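Local coordinates for protein dinoflagellate luciferase (Lingulodinium polyedrum, PDB 1VPR) that catalyses the oxidation of dinoflagellate luciferin by molecular oxygen with emission of blue light, this chain being the third of its three homologous luciferase domains, at residues Y60-H65 with A174-A179; P79-P84 with G283-M288; L106-F111 with A147-P152; F129-K134 with G245-G250; F264-M267 with C272-I275. All coordinates share one frame; numbering follows the deposited sequence.

Contact 1 of 5, residues Y60-H65 with A174-A179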
# COMPACT_ATOMS: atom_id res chain seq x y z
N TYR A 60 15.23 -8.82 -8.49
CA TYR A 60 14.16 -8.45 -9.41
C TYR A 60 13.34 -7.34 -8.74
O TYR A 60 12.99 -6.33 -9.37
CB TYR A 60 13.27 -9.65 -9.70
CG TYR A 60 12.05 -9.31 -10.53
CD1 TYR A 60 12.16 -8.96 -11.88
CD2 TYR A 60 10.77 -9.37 -9.96
CE1 TYR A 60 11.02 -8.68 -12.64
CE2 TYR A 60 9.62 -9.11 -10.72
CZ TYR A 60 9.75 -8.76 -12.05
OH TYR A 60 8.62 -8.49 -12.78
N LEU A 61 13.01 -7.54 -7.47
CA LEU A 61 12.24 -6.56 -6.73
C LEU A 61 12.99 -5.22 -6.68
O LEU A 61 12.38 -4.16 -6.81
CB LEU A 61 11.98 -7.06 -5.30
CG LEU A 61 11.08 -8.29 -5.17
CD1 LEU A 61 10.80 -8.52 -3.69
CD2 LEU A 61 9.78 -8.09 -5.95
N LEU A 62 14.30 -5.26 -6.50
CA LEU A 62 15.06 -4.01 -6.46
C LEU A 62 14.88 -3.25 -7.75
O LEU A 62 14.69 -2.03 -7.72
CB LEU A 62 16.55 -4.26 -6.24
CG LEU A 62 17.01 -4.32 -4.79
CD1 LEU A 62 18.54 -4.37 -4.78
CD2 LEU A 62 16.54 -3.08 -4.03
N GLU A 63 14.92 -3.94 -8.88
CA GLU A 63 14.75 -3.25 -10.13
C GLU A 63 13.30 -2.78 -10.29
O GLU A 63 13.06 -1.73 -10.86
CB GLU A 63 15.13 -4.16 -11.30
CG GLU A 63 15.19 -3.44 -12.63
CD GLU A 63 15.68 -4.36 -13.73
OE1 GLU A 63 14.84 -4.84 -14.53
OE2 GLU A 63 16.90 -4.60 -13.78
N CYS A 64 12.34 -3.54 -9.77
CA CYS A 64 10.95 -3.11 -9.89
C CYS A 64 10.67 -1.89 -9.06
O CYS A 64 9.70 -1.16 -9.32
CB CYS A 64 9.99 -4.23 -9.50
SG CYS A 64 9.87 -5.56 -10.72
N HIS A 65 11.50 -1.64 -8.04
CA HIS A 65 11.30 -0.48 -7.18
C HIS A 65 11.52 0.82 -7.97
O HIS A 65 10.91 1.85 -7.68
CB HIS A 65 12.23 -0.56 -5.97
CG HIS A 65 11.55 -1.11 -4.76
ND1 HIS A 65 10.47 -0.48 -4.18
CD2 HIS A 65 11.71 -2.28 -4.10
CE1 HIS A 65 9.98 -1.25 -3.22
NE2 HIS A 65 10.71 -2.35 -3.15
N ALA A 174 15.81 -0.27 0.67
CA ALA A 174 16.89 -0.20 1.64
C ALA A 174 17.00 -1.52 2.41
O ALA A 174 18.12 -2.00 2.66
CB ALA A 174 16.66 0.97 2.61
N PHE A 175 15.86 -2.12 2.76
CA PHE A 175 15.86 -3.39 3.48
C PHE A 175 16.32 -4.54 2.58
O PHE A 175 17.04 -5.43 3.03
CB PHE A 175 14.47 -3.70 4.05
CG PHE A 175 14.12 -2.86 5.22
CD1 PHE A 175 14.53 -3.22 6.50
CD2 PHE A 175 13.45 -1.65 5.04
CE1 PHE A 175 14.29 -2.39 7.58
CE2 PHE A 175 13.20 -0.81 6.11
CZ PHE A 175 13.62 -1.17 7.39
N ILE A 176 15.91 -4.50 1.31
CA ILE A 176 16.32 -5.51 0.36
C ILE A 176 17.83 -5.44 0.13
O ILE A 176 18.50 -6.47 0.12
CB ILE A 176 15.60 -5.34 -0.99
CG1 ILE A 176 14.10 -5.54 -0.80
CG2 ILE A 176 16.12 -6.37 -2.00
CD1 ILE A 176 13.28 -5.36 -2.07
N LYS A 177 18.37 -4.24 -0.05
CA LYS A 177 19.81 -4.08 -0.26
C LYS A 177 20.59 -4.66 0.94
O LYS A 177 21.69 -5.19 0.78
CB LYS A 177 20.16 -2.61 -0.47
N GLU A 178 20.02 -4.55 2.13
CA GLU A 178 20.65 -5.11 3.32
C GLU A 178 20.69 -6.63 3.23
O GLU A 178 21.71 -7.25 3.51
CB GLU A 178 19.88 -4.69 4.57
CG GLU A 178 20.31 -3.37 5.12
CD GLU A 178 21.71 -3.44 5.71
OE1 GLU A 178 22.27 -2.38 6.04
OE2 GLU A 178 22.24 -4.57 5.86
N ALA A 179 19.56 -7.21 2.82
CA ALA A 179 19.45 -8.66 2.65
C ALA A 179 20.41 -9.15 1.56
O ALA A 179 21.06 -10.18 1.73
CB ALA A 179 18.02 -9.03 2.28
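The imidazole of His-65 meets Ile-176 at its edge: the methyl CD1 sits near the plane of the ring, 4.0 Å from His-65 CD2, with NE2 almost as close. A second flat group, the phenol of Tyr-60, belongs to the far side of the same helix, where Cys-64 SG lies over one face toward the rim and Phe-54 packs edge-to-face. Within residues 174-179, Ile-176 makes all the close contacts, with one branch to Leu-62 and the other to Leu-61 and His-65. Its CG1 is anti to the carbonyl carbon (chi1 -64°) and the chain runs on extended, which carries CD1 between His-65 and Leu-61, 3.9 Å from Leu-61 CB. The other branch, CG2, slides alongside Leu-62 and comes within 3.6 Å of Leu-62 CG, the two side chains running in opposite directions. Ala-173 and Ile-180 extend the surface on which Leu-62 rests. An alanine in place of Leu-62 takes away CG and both methyls, and would probably leave Ile-176 CG2 facing a gap between the helices. Segments 60-65 and 174-179 run roughly antiparallel, at 153°, their axes approaching to 10.0 Å; helix 57-65 belongs to the helical bundle domain and helix 172-181 to the catalytic domain. No hydrogen bond joins the segments, but His-65 NE2 is bonded to Gln-172 OE1 in the opposing helix. With NE2 so held, a proton gained would probably go to ND1 and put charge beside Ile-176, perhaps disturbing the seam, consistent with the histidine-dependent pH regulation proposed for this bundle in an enzyme little active at pH 8.0.

Contact 2 of 5, residues P79-P84 with G283-M288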
# COMPACT_ATOMS: atom_id res chain seq x y z
N PRO A 79 8.89 20.29 -8.51
CA PRO A 79 8.89 21.72 -8.18
C PRO A 79 8.83 22.11 -6.72
O PRO A 79 9.36 23.15 -6.34
CB PRO A 79 7.72 22.27 -8.99
CG PRO A 79 6.84 21.11 -9.17
CD PRO A 79 7.78 19.96 -9.42
N LEU A 80 8.20 21.28 -5.89
CA LEU A 80 8.11 21.61 -4.47
C LEU A 80 9.33 21.13 -3.69
O LEU A 80 9.54 21.55 -2.56
CB LEU A 80 6.87 20.98 -3.85
CG LEU A 80 5.52 21.40 -4.45
CD1 LEU A 80 4.42 20.50 -3.81
CD2 LEU A 80 5.26 22.89 -4.21
N CYS A 81 10.14 20.26 -4.29
CA CYS A 81 11.33 19.75 -3.62
C CYS A 81 12.17 19.09 -4.71
O CYS A 81 11.95 17.93 -5.08
CB CYS A 81 10.97 18.71 -2.56
SG CYS A 81 12.43 18.00 -1.73
N GLU A 82 13.13 19.84 -5.21
CA GLU A 82 13.98 19.37 -6.30
C GLU A 82 15.05 18.38 -5.86
O GLU A 82 15.59 17.65 -6.69
CB GLU A 82 14.67 20.56 -6.98
CG GLU A 82 13.71 21.62 -7.55
CD GLU A 82 13.08 21.21 -8.88
OE1 GLU A 82 12.31 22.03 -9.44
OE2 GLU A 82 13.35 20.08 -9.36
N ASP A 83 15.35 18.37 -4.57
CA ASP A 83 16.39 17.48 -4.05
C ASP A 83 15.89 16.63 -2.88
O ASP A 83 16.36 16.77 -1.74
CB ASP A 83 17.57 18.35 -3.58
CG ASP A 83 18.82 17.54 -3.34
OD1 ASP A 83 19.74 18.10 -2.70
OD2 ASP A 83 18.90 16.37 -3.77
N PRO A 84 14.92 15.74 -3.13
CA PRO A 84 14.38 14.89 -2.05
C PRO A 84 15.41 14.00 -1.33
O PRO A 84 15.25 13.68 -0.15
CB PRO A 84 13.29 14.07 -2.75
CG PRO A 84 13.76 14.01 -4.20
CD PRO A 84 14.26 15.43 -4.42
N GLY A 283 9.81 23.07 7.79
CA GLY A 283 10.58 24.00 6.99
C GLY A 283 9.75 24.43 5.80
O GLY A 283 8.54 24.68 5.94
N PRO A 284 10.33 24.49 4.59
CA PRO A 284 9.63 24.91 3.37
C PRO A 284 8.91 23.77 2.66
O PRO A 284 8.37 23.98 1.56
CB PRO A 284 10.76 25.44 2.52
CG PRO A 284 11.79 24.33 2.76
CD PRO A 284 11.74 24.17 4.29
N TYR A 285 8.91 22.59 3.27
CA TYR A 285 8.31 21.38 2.67
C TYR A 285 7.09 20.81 3.36
O TYR A 285 6.75 21.20 4.47
CB TYR A 285 9.33 20.23 2.65
CG TYR A 285 10.60 20.58 1.94
CD1 TYR A 285 10.58 20.98 0.61
CD2 TYR A 285 11.84 20.49 2.60
CE1 TYR A 285 11.77 21.29 -0.07
CE2 TYR A 285 13.04 20.81 1.92
CZ TYR A 285 12.98 21.21 0.59
OH TYR A 285 14.13 21.56 -0.09
N THR A 286 6.46 19.85 2.67
CA THR A 286 5.33 19.14 3.24
C THR A 286 5.76 17.68 3.31
O THR A 286 6.26 17.13 2.33
CB THR A 286 4.05 19.26 2.37
OG1 THR A 286 3.63 20.64 2.32
CG2 THR A 286 2.91 18.41 2.97
N PHE A 287 5.60 17.05 4.47
CA PHE A 287 5.96 15.66 4.62
C PHE A 287 4.73 14.83 4.93
O PHE A 287 3.69 15.34 5.34
CB PHE A 287 6.96 15.47 5.78
CG PHE A 287 8.38 15.82 5.44
CD1 PHE A 287 8.78 17.15 5.32
CD2 PHE A 287 9.33 14.82 5.26
CE1 PHE A 287 10.10 17.47 5.02
CE2 PHE A 287 10.65 15.14 4.96
CZ PHE A 287 11.03 16.46 4.84
N MSE A 288 4.86 13.53 4.72
CA MSE A 288 3.79 12.62 5.04
C MSE A 288 4.41 11.52 5.87
O MSE A 288 5.43 10.95 5.48
CB MSE A 288 3.16 11.99 3.77
CG MSE A 288 2.27 10.81 4.13
SE MSE A 288 1.32 10.03 2.61
CE MSE A 288 -0.07 11.24 2.56
O HOH W 1 14.86 20.76 -2.60
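Cys-81 presses its thiol against the phenol ring of Tyr-285, where a loop crosses one end of the calycin beta barrel beside strand 285-294. The sulfur SG lies 4.2 Å from the centroid of the Tyr-285 ring and 29° off the ring normal, an oblique sulfur-aromatic contact, while Cys-81 CB comes within 3.7 Å of Tyr-285 CE1. The thiol reaches this spot because SG is anti to its own amide nitrogen (chi1 178°). One residue earlier the backbone takes over: the carbonyl Leu-80 O lies in the plane of the ring, at its edge, 3.4 Å from Tyr-285 CE1 and just as near CD1, so that the oxygen faces two aromatic C-H groups. From the other side of the ring plane comes Pro-284, whose CG stands over the ring centre. Sulfur, carbonyl and proline thus hold the phenol from three directions. The next shell helps to position these groups. Pro-284 belongs to the tight turn that links strand 271-282 to strand 285-294, so the ring is packed by the very turn that launches its strand. On the loop side, a backbone hydrogen bond between Leu-80 and Val-306 ties residues 79-84 to strand 297-307, the neighbour of 285-294 in the sheet. Helix 87-100 adds Val-89 and Met-92 against the tyrosine. At the polar end an ordered water bridges to the loop, 2.7 Å from Tyr-285 OH and accepting a hydrogen bond from Asp-83 N at 3.1 Å.

Contact 3 of 5, residues L106-F111 with A147-P152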
# COMPACT_ATOMS: atom_id res chain seq x y z
N LEU A 106 -0.90 9.33 17.96
CA LEU A 106 -1.22 8.30 16.97
C LEU A 106 -2.63 7.73 17.08
O LEU A 106 -3.22 7.71 18.16
CB LEU A 106 -0.22 7.16 17.05
CG LEU A 106 1.15 7.54 16.56
CD1 LEU A 106 2.12 6.46 16.98
CD2 LEU A 106 1.13 7.70 15.05
N CYS A 107 -3.14 7.28 15.94
CA CYS A 107 -4.47 6.71 15.81
C CYS A 107 -4.66 5.52 16.73
O CYS A 107 -3.70 4.97 17.27
CB CYS A 107 -4.71 6.26 14.36
SG CYS A 107 -3.44 5.06 13.79
N PHE A 108 -5.92 5.13 16.89
CA PHE A 108 -6.31 3.99 17.73
C PHE A 108 -5.79 4.14 19.16
O PHE A 108 -5.47 3.15 19.82
CB PHE A 108 -5.80 2.67 17.13
CG PHE A 108 -6.52 2.24 15.87
CD1 PHE A 108 -5.98 2.52 14.62
CD2 PHE A 108 -7.75 1.58 15.94
CE1 PHE A 108 -6.64 2.13 13.45
CE2 PHE A 108 -8.43 1.19 14.77
CZ PHE A 108 -7.86 1.47 13.52
N ASN A 109 -5.71 5.39 19.63
CA ASN A 109 -5.19 5.68 20.97
C ASN A 109 -3.78 5.14 21.08
O ASN A 109 -3.45 4.43 22.03
CB ASN A 109 -6.09 5.07 22.04
CG ASN A 109 -7.40 5.81 22.16
OD1 ASN A 109 -7.41 7.05 22.26
ND2 ASN A 109 -8.52 5.09 22.14
N ASN A 110 -2.95 5.48 20.09
CA ASN A 110 -1.58 5.03 20.01
C ASN A 110 -1.52 3.53 19.92
O ASN A 110 -0.66 2.88 20.53
CB ASN A 110 -0.78 5.50 21.21
CG ASN A 110 -0.61 6.98 21.23
OD1 ASN A 110 -0.09 7.57 20.27
ND2 ASN A 110 -1.07 7.61 22.31
N PHE A 111 -2.45 3.00 19.13
CA PHE A 111 -2.58 1.59 18.90
C PHE A 111 -2.89 0.77 20.16
O PHE A 111 -2.76 -0.46 20.15
CB PHE A 111 -1.31 1.08 18.22
CG PHE A 111 -1.04 1.75 16.88
CD1 PHE A 111 0.06 2.58 16.71
CD2 PHE A 111 -1.87 1.51 15.79
CE1 PHE A 111 0.34 3.16 15.46
CE2 PHE A 111 -1.60 2.09 14.53
CZ PHE A 111 -0.49 2.91 14.37
N ALA A 147 -11.87 -1.86 16.70
CA ALA A 147 -12.33 -0.93 17.73
C ALA A 147 -11.53 0.37 17.68
O ALA A 147 -10.30 0.33 17.54
CB ALA A 147 -12.17 -1.57 19.14
N GLY A 148 -12.20 1.51 17.80
CA GLY A 148 -11.49 2.79 17.78
C GLY A 148 -11.35 3.43 16.41
O GLY A 148 -10.80 4.52 16.28
N LEU A 149 -11.82 2.76 15.36
CA LEU A 149 -11.73 3.36 14.04
C LEU A 149 -12.79 4.44 13.92
O LEU A 149 -13.96 4.19 14.20
CB LEU A 149 -11.95 2.30 12.94
CG LEU A 149 -11.83 2.83 11.50
CD1 LEU A 149 -10.38 3.17 11.20
CD2 LEU A 149 -12.35 1.77 10.52
N PRO A 150 -12.40 5.66 13.52
CA PRO A 150 -13.42 6.70 13.39
C PRO A 150 -14.40 6.35 12.28
O PRO A 150 -14.04 5.64 11.34
CB PRO A 150 -12.61 7.95 13.07
CG PRO A 150 -11.36 7.39 12.39
CD PRO A 150 -11.06 6.19 13.25
N GLU A 151 -15.63 6.84 12.41
CA GLU A 151 -16.65 6.59 11.40
C GLU A 151 -16.43 7.58 10.27
O GLU A 151 -15.78 8.62 10.46
CB GLU A 151 -18.05 6.75 12.00
CG GLU A 151 -18.31 5.70 13.07
CD GLU A 151 -19.68 5.80 13.71
OE1 GLU A 151 -20.32 6.86 13.58
OE2 GLU A 151 -20.10 4.82 14.36
N PRO A 152 -16.94 7.27 9.08
CA PRO A 152 -16.74 8.19 7.95
C PRO A 152 -17.77 9.31 7.91
O PRO A 152 -18.75 9.28 8.65
CB PRO A 152 -16.84 7.26 6.75
CG PRO A 152 -17.92 6.30 7.18
CD PRO A 152 -17.59 6.02 8.64
O HOH W 2 -8.32 6.05 15.68
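Phe-108 turns the edge of its ring to the carbonyl of Ala-147, at the outside of the calycin beta barrel, where a short left-handed helical turn meets the long loop leading to strand 163-169. Residues 108 to 111 all have positive phi, near 60°, which gives the turn its hand. Within it, with CG anti to the carbonyl carbon (chi1 -71°), the Phe-108 ring extends toward residues 147-149 and brings CD2, CE2 and CZ to them. Ala-147 O lies in the ring plane, 3.3 Å from Phe-108 CD2, with CE2 only slightly farther off. At the end of the ring, Phe-108 CZ touches Leu-149 CD1 at 3.8 Å; Leu-149 has its CG anti to the backbone nitrogen (chi1 -178°), and the two side chains lie side by side, pointing the same way. Gly-148, between Ala-147 and Leu-149, has a positive phi at which a CB would jam against the preceding carbonyl; such a CB would also point at the ring, 3.5 Å from Phe-108 CD2. Ile-261 of strand 259-266 packs on both Phe-108 and Leu-149, and Arg-274 makes a cation-pi contact with the phenyl ring. One water joins the backbones, accepting from Phe-108 N at 2.8 Å and donating to Gly-148 O at 3.0 Å.

Contact 4 of 5, residues F129-K134 with G245-G250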
# COMPACT_ATOMS: atom_id res chain seq x y z
N PHE A 129 -9.34 -18.97 -1.41
CA PHE A 129 -10.54 -18.24 -1.81
C PHE A 129 -10.25 -17.39 -3.06
O PHE A 129 -9.11 -16.98 -3.27
CB PHE A 129 -10.97 -17.34 -0.65
CG PHE A 129 -12.15 -16.46 -0.95
CD1 PHE A 129 -12.01 -15.07 -1.01
CD2 PHE A 129 -13.43 -17.01 -1.12
CE1 PHE A 129 -13.13 -14.24 -1.21
CE2 PHE A 129 -14.55 -16.19 -1.32
CZ PHE A 129 -14.39 -14.80 -1.37
N ASP A 130 -11.26 -17.18 -3.90
CA ASP A 130 -11.11 -16.35 -5.11
C ASP A 130 -11.37 -14.90 -4.70
O ASP A 130 -12.53 -14.43 -4.76
CB ASP A 130 -12.12 -16.75 -6.19
CG ASP A 130 -11.95 -15.95 -7.48
OD1 ASP A 130 -12.64 -16.29 -8.47
OD2 ASP A 130 -11.14 -14.98 -7.52
N TYR A 131 -10.32 -14.20 -4.28
CA TYR A 131 -10.47 -12.82 -3.84
C TYR A 131 -10.93 -11.88 -4.94
O TYR A 131 -11.46 -10.81 -4.64
CB TYR A 131 -9.17 -12.28 -3.22
CG TYR A 131 -8.89 -12.87 -1.86
CD1 TYR A 131 -8.07 -13.99 -1.73
CD2 TYR A 131 -9.53 -12.37 -0.71
CE1 TYR A 131 -7.88 -14.61 -0.48
CE2 TYR A 131 -9.35 -12.97 0.54
CZ TYR A 131 -8.53 -14.09 0.64
OH TYR A 131 -8.39 -14.72 1.86
N GLY A 132 -10.72 -12.28 -6.20
CA GLY A 132 -11.14 -11.45 -7.33
C GLY A 132 -12.63 -11.54 -7.70
O GLY A 132 -13.10 -10.81 -8.58
N ASP A 133 -13.38 -12.40 -7.05
CA ASP A 133 -14.80 -12.57 -7.36
C ASP A 133 -15.64 -11.70 -6.43
O ASP A 133 -15.86 -12.05 -5.26
CB ASP A 133 -15.20 -14.05 -7.21
CG ASP A 133 -16.60 -14.36 -7.74
OD1 ASP A 133 -17.46 -13.44 -7.86
OD2 ASP A 133 -16.85 -15.56 -8.02
N LYS A 134 -16.13 -10.57 -6.96
CA LYS A 134 -16.90 -9.62 -6.16
C LYS A 134 -18.23 -10.16 -5.67
O LYS A 134 -18.80 -9.61 -4.73
CB LYS A 134 -17.12 -8.32 -6.96
CG LYS A 134 -15.81 -7.59 -7.31
CD LYS A 134 -16.03 -6.48 -8.37
CE LYS A 134 -17.01 -5.43 -7.86
NZ LYS A 134 -16.41 -4.61 -6.78
N GLY A 245 2.22 -12.66 -2.75
CA GLY A 245 1.23 -13.72 -2.79
C GLY A 245 0.19 -13.48 -1.71
O GLY A 245 -0.85 -14.13 -1.68
N GLY A 246 0.47 -12.53 -0.82
CA GLY A 246 -0.45 -12.23 0.26
C GLY A 246 -1.70 -11.55 -0.26
O GLY A 246 -1.71 -11.06 -1.40
N ASN A 247 -2.75 -11.53 0.55
CA ASN A 247 -4.00 -10.88 0.15
C ASN A 247 -4.49 -9.99 1.29
O ASN A 247 -4.59 -10.45 2.43
CB ASN A 247 -5.10 -11.91 -0.17
CG ASN A 247 -4.77 -12.77 -1.39
OD1 ASN A 247 -4.81 -12.32 -2.53
ND2 ASN A 247 -4.43 -14.03 -1.13
N LEU A 248 -4.77 -8.72 0.99
CA LEU A 248 -5.25 -7.81 2.03
C LEU A 248 -6.61 -7.27 1.67
O LEU A 248 -6.90 -7.01 0.49
CB LEU A 248 -4.32 -6.59 2.20
CG LEU A 248 -2.81 -6.75 2.32
CD1 LEU A 248 -2.15 -5.39 2.42
CD2 LEU A 248 -2.49 -7.59 3.56
N LEU A 249 -7.45 -7.10 2.69
CA LEU A 249 -8.75 -6.47 2.53
C LEU A 249 -8.66 -5.33 3.55
O LEU A 249 -8.56 -5.57 4.75
CB LEU A 249 -9.90 -7.43 2.85
CG LEU A 249 -10.23 -8.39 1.71
CD1 LEU A 249 -11.22 -9.42 2.18
CD2 LEU A 249 -10.79 -7.63 0.53
N GLY A 250 -8.68 -4.09 3.07
CA GLY A 250 -8.53 -2.99 4.01
C GLY A 250 -9.42 -1.82 3.70
O GLY A 250 -10.16 -1.83 2.72
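The ring of Tyr-131 and the side-chain amide of Asn-247 lie stacked, their planes 22° apart. The amide does not sit over the ring centre: its carbon CG is nearest the rim, 3.5 Å from Tyr-131 CD1, and ND2 is 3.6 Å from Tyr-131 CE1. The aliphatic Asn-247 CB stands over the face, 4.0 Å from the ring centroid and 14° off the normal, a CH-pi contact. Phe-129 covers the opposite face of the same ring, with its CD1 above the centre, and it approaches edge-on rather than flat. At the rim of the tyrosine, Leu-249 CD1 lies near the ring plane, 4.3 Å from Tyr-131 CE2. Asn-247 and Leu-249 point the same way from strand 247-253 of the calycin beta barrel, with Leu-248 turned away between them, so two alternate residues of the strand receive one ring. That ring is delivered by a type I beta turn running from Asp-130 to Asp-133, of which Tyr-131 is the second residue. The bond of Asn-247 OD1 to Tyr-239 OH on the adjacent strand helps to fix the rotation of the amide. Replacing Tyr-131 by an alanine removes the whole ring, which would probably leave Asn-247 and Phe-129 separated by a gap with nothing between their facing surfaces. The carbonyl of Tyr-131 is hydrogen-bonded to Arg-320 NH1.

Contact 5 of 5, residues F264-M267 with C272-I275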
# COMPACT_ATOMS: atom_id res chain seq x y z
N PHE A 264 -5.70 -2.90 7.60
CA PHE A 264 -5.65 -3.89 6.53
C PHE A 264 -5.59 -5.26 7.15
O PHE A 264 -4.73 -5.52 7.98
CB PHE A 264 -4.42 -3.71 5.64
CG PHE A 264 -4.46 -2.48 4.80
CD1 PHE A 264 -4.05 -1.27 5.31
CD2 PHE A 264 -5.00 -2.52 3.52
CE1 PHE A 264 -4.20 -0.10 4.57
CE2 PHE A 264 -5.14 -1.37 2.77
CZ PHE A 264 -4.75 -0.15 3.30
N TRP A 265 -6.50 -6.14 6.74
CA TRP A 265 -6.53 -7.51 7.22
C TRP A 265 -5.66 -8.33 6.29
O TRP A 265 -5.95 -8.42 5.10
CB TRP A 265 -7.94 -8.08 7.16
CG TRP A 265 -8.80 -7.71 8.32
CD1 TRP A 265 -9.79 -6.77 8.35
CD2 TRP A 265 -8.76 -8.29 9.64
NE1 TRP A 265 -10.37 -6.72 9.60
CE2 TRP A 265 -9.76 -7.64 10.41
CE3 TRP A 265 -7.98 -9.28 10.24
CZ2 TRP A 265 -10.00 -7.96 11.75
CZ3 TRP A 265 -8.22 -9.60 11.59
CH2 TRP A 265 -9.22 -8.94 12.32
N GLU A 266 -4.60 -8.91 6.83
CA GLU A 266 -3.69 -9.76 6.06
C GLU A 266 -4.30 -11.15 6.23
O GLU A 266 -4.13 -11.80 7.27
CB GLU A 266 -2.28 -9.69 6.66
CG GLU A 266 -1.21 -10.51 5.95
CD GLU A 266 0.14 -10.38 6.64
OE1 GLU A 266 0.26 -10.89 7.77
OE2 GLU A 266 1.06 -9.74 6.05
N MSE A 267 -5.02 -11.59 5.19
CA MSE A 267 -5.75 -12.83 5.25
C MSE A 267 -4.99 -14.11 5.54
O MSE A 267 -5.51 -14.99 6.22
CB MSE A 267 -6.57 -12.99 3.96
CG MSE A 267 -7.55 -11.84 3.67
SE MSE A 267 -8.71 -11.47 5.18
CE MSE A 267 -9.32 -13.29 5.49
N CYS A 272 -4.63 -8.01 11.83
CA CYS A 272 -5.22 -6.73 11.41
C CYS A 272 -4.16 -5.65 11.62
O CYS A 272 -3.87 -5.29 12.77
CB CYS A 272 -6.46 -6.41 12.27
SG CYS A 272 -7.36 -4.87 11.80
N PHE A 273 -3.56 -5.15 10.54
CA PHE A 273 -2.56 -4.09 10.64
C PHE A 273 -3.33 -2.79 10.73
O PHE A 273 -4.25 -2.53 9.95
CB PHE A 273 -1.65 -4.03 9.39
CG PHE A 273 -0.65 -5.16 9.31
CD1 PHE A 273 -1.04 -6.43 8.93
CD2 PHE A 273 0.70 -4.93 9.60
CE1 PHE A 273 -0.13 -7.47 8.84
CE2 PHE A 273 1.63 -5.96 9.52
CZ PHE A 273 1.22 -7.24 9.13
N ARG A 274 -2.96 -1.93 11.67
CA ARG A 274 -3.67 -0.68 11.80
C ARG A 274 -2.72 0.40 11.34
O ARG A 274 -1.52 0.29 11.55
CB ARG A 274 -4.16 -0.52 13.24
CG ARG A 274 -5.33 -1.48 13.53
CD ARG A 274 -5.76 -1.42 15.00
NE ARG A 274 -4.64 -1.81 15.85
CZ ARG A 274 -4.62 -1.66 17.17
NH1 ARG A 274 -5.68 -1.13 17.78
NH2 ARG A 274 -3.54 -2.01 17.86
N ILE A 275 -3.26 1.45 10.73
CA ILE A 275 -2.36 2.42 10.11
C ILE A 275 -2.91 3.82 9.98
O ILE A 275 -4.12 4.03 9.98
CB ILE A 275 -2.00 1.86 8.70
CG1 ILE A 275 -1.07 2.79 7.92
CG2 ILE A 275 -3.31 1.64 7.88
CD1 ILE A 275 -0.71 2.19 6.55
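Glu-266 OE1 rests 3.6 Å from Phe-273 CE1, in the plane of the phenyl ring at its edge, and is gripped by two polar groups: Arg-271 in a salt bridge and Ser-269 OG in a hydrogen bond. The carboxylate plane stands 75° from the ring plane. Its other oxygen, OE2, is bonded to His-199 NE2, and the His-199 ring also meets Phe-273 edge-to-face; both oxygens of this buried carboxylate have polar partners. Glu-266 reaches across because CG is anti to the backbone nitrogen (chi1 -180°) and the chain continues extended. Beside Phe-273, Phe-264 CE1 packs on Ile-275 CG2 at 3.8 Å. On the opposite sheet face, Cys-272 CB stands over the six-membered ring of Trp-265, 3.6 Å from its centroid, as a CH-pi contact; the sulfur lies over the same face at 4.2 Å from that centroid. Trp-265 NE1 is bonded to Pro-144 O. Phe-264 and Phe-273 form a hydrogen-bonded pair, Phe-264 N to Phe-273 O and Phe-273 N to Phe-264 O each measuring 2.8 Å, followed by the non-hydrogen-bonded pair Trp-265 and Cys-272. This is the regular antiparallel pairing near the turn of a beta hairpin in a calycin barrel.

How the contacts relate
Contacts 1, 3, 4 and 5 are buried, contact 5 the most central; contact 2, farthest from the chain's centre, is partly buried. Contacts 4 and 5 share the barrel sheet: strands 247-253 and 259-266 are neighbours, joined by hydrogen bonds such as Trp-265 N to Leu-249 O, and Tyr-131 OH packs on Met-267. Contact 3 reaches contact 5 through Arg-274, bonded to Phe-111 O. Contact 2 reaches the same sheet through strand 285-294. Contact 1 stands apart as largely apolar helix-to-helix packing with one imidazole edge. Contact 3 sets its ring between a helical turn and a loop, contacts 2 and 4 between a loop and a strand. Waters bridge contacts 2 and 3; contact 5 alone has backbone strand pairing across its segments.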